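Local coordinates for protein 2-hydroxyisobutyryl-CoA synthetase (Aquincola tertiaricarbonis, PDB 6HDY) that belongs to the ANL superfamily of AMP-binding enzymes, with a large N-terminal portion and a smaller C-terminal domain, at residues V19-E23 against R145-N149. Residues are numbered along the deposited sequence; the frame is centred on the assembly and turned at random.
Sequences VEYDE and RAIAN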
# COMPACT_ATOMS: atom_id res chain seq x y z
N VAL A 19 2.70 16.88 -21.60
CA VAL A 19 1.50 16.11 -21.97
C VAL A 19 0.29 16.47 -21.03
O VAL A 19 0.49 16.92 -19.91
CB VAL A 19 1.83 14.60 -22.04
CG1 VAL A 19 1.80 13.95 -20.65
CG2 VAL A 19 0.93 13.87 -23.03
N GLU A 20 -0.94 16.31 -21.54
CA GLU A 20 -2.17 16.67 -20.85
C GLU A 20 -3.35 15.85 -21.38
O GLU A 20 -4.21 16.37 -22.10
CB GLU A 20 -2.44 18.18 -21.06
CG GLU A 20 -2.41 18.96 -19.76
CD GLU A 20 -3.61 19.84 -19.48
OE1 GLU A 20 -4.18 19.72 -18.37
OE2 GLU A 20 -4.00 20.63 -20.37
N TYR A 21 -3.40 14.59 -20.98
CA TYR A 21 -4.40 13.62 -21.43
C TYR A 21 -5.84 13.87 -21.01
O TYR A 21 -6.11 14.17 -19.85
CB TYR A 21 -4.00 12.22 -20.99
CG TYR A 21 -2.80 11.63 -21.72
CD1 TYR A 21 -2.89 11.29 -23.07
CD2 TYR A 21 -1.63 11.32 -21.04
CE1 TYR A 21 -1.80 10.74 -23.74
CE2 TYR A 21 -0.55 10.74 -21.69
CZ TYR A 21 -0.63 10.44 -23.04
OH TYR A 21 0.42 9.83 -23.67
N ASP A 22 -6.79 13.65 -21.95
CA ASP A 22 -8.22 13.68 -21.70
C ASP A 22 -8.51 12.47 -20.79
O ASP A 22 -8.36 11.32 -21.21
CB ASP A 22 -9.03 13.59 -23.03
CG ASP A 22 -10.55 13.44 -22.92
OD1 ASP A 22 -11.07 13.39 -21.77
OD2 ASP A 22 -11.22 13.36 -23.97
N GLU A 23 -8.88 12.76 -19.54
CA GLU A 23 -9.19 11.80 -18.49
C GLU A 23 -10.48 11.02 -18.77
O GLU A 23 -10.69 9.97 -18.17
CB GLU A 23 -9.27 12.52 -17.12
CG GLU A 23 -7.94 13.09 -16.61
CD GLU A 23 -6.84 12.08 -16.34
OE1 GLU A 23 -5.65 12.43 -16.51
OE2 GLU A 23 -7.15 10.92 -15.97
N ARG A 145 -0.46 11.68 -13.60
CA ARG A 145 -1.49 11.58 -14.65
C ARG A 145 -0.89 11.00 -15.94
O ARG A 145 -1.49 10.10 -16.53
CB ARG A 145 -2.23 12.91 -14.91
CG ARG A 145 -3.07 13.46 -13.72
CD ARG A 145 -3.75 12.40 -12.83
NE ARG A 145 -4.61 11.45 -13.56
CZ ARG A 145 -4.94 10.25 -13.10
NH1 ARG A 145 -4.49 9.83 -11.94
NH2 ARG A 145 -5.75 9.46 -13.81
N ALA A 146 0.32 11.45 -16.35
CA ALA A 146 1.01 10.92 -17.54
C ALA A 146 1.28 9.40 -17.37
O ALA A 146 1.09 8.63 -18.31
CB ALA A 146 2.31 11.68 -17.79
N ILE A 147 1.67 8.97 -16.16
CA ILE A 147 1.93 7.56 -15.82
C ILE A 147 0.63 6.73 -15.85
O ILE A 147 0.62 5.63 -16.42
CB ILE A 147 2.66 7.45 -14.43
CG1 ILE A 147 4.06 8.10 -14.49
CG2 ILE A 147 2.73 5.96 -13.96
CD1 ILE A 147 4.75 8.41 -13.11
N ALA A 148 -0.45 7.23 -15.22
CA ALA A 148 -1.75 6.54 -15.16
C ALA A 148 -2.33 6.31 -16.56
O ALA A 148 -2.84 5.22 -16.84
CB ALA A 148 -2.73 7.32 -14.30
N ASN A 149 -2.22 7.31 -17.44
CA ASN A 149 -2.70 7.23 -18.82
C ASN A 149 -1.88 6.28 -19.66
O ASN A 149 -2.46 5.44 -20.36
CB ASN A 149 -2.77 8.61 -19.44
CG ASN A 149 -3.98 9.36 -18.99
OD1 ASN A 149 -5.04 9.26 -19.60
ND2 ASN A 149 -3.87 10.10 -17.90
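The carboxylate of Glu23 meets Arg145 side-on, one oxygen to each of two guanidinium nitrogens. The N-H of Arg145 NE points almost straight at Glu23 OE1 (N-H...O 176°), while Arg145 NH2 reaches Glu23 OE2 at 3.0 Å to complete the salt bridge. The oxygens lie in or near the guanidinium plane, but because the two groups are turned 59° against each other the nitrogens approach from above the carboxylate plane. Glu23 OE1 also accepts a hydrogen bond from Asn149 ND2 at 3.2 Å, arriving on the face opposite to Arg145 NE. A bend at chi2 (-62°) helps to turn the end of the Glu23 chain toward the helix.

Asn149 is itself held in place by its own helix: ND2 donates to Arg145 O at 2.7 Å, and this carbonyl also receives the helical bond from Asn149 N on its other face. Thus one amide nitrogen links the glutamate to the backbone of the preceding turn. Beside it, Tyr21 slides past Asn149, and Tyr21 CD2 comes to 3.3 Å from Asn149 CB. Further along the loop, Val19 CG1 rests on Ala146 CB at 3.7 Å, while its CG2 lies over one face of the tyrosine ring.

Arg187 NE donates to Asn149 OD1, so that both ends of the amide are held and its rotation is fixed, and Tyr21 OH is hydrogen-bonded to Glu331 OE1. The contact lays the N-terminal loop preceding helix 36-40 along helix 141-157, whose Arg145 and Ala148 pack against helix 176-187, the helix that carries Arg187 at its end.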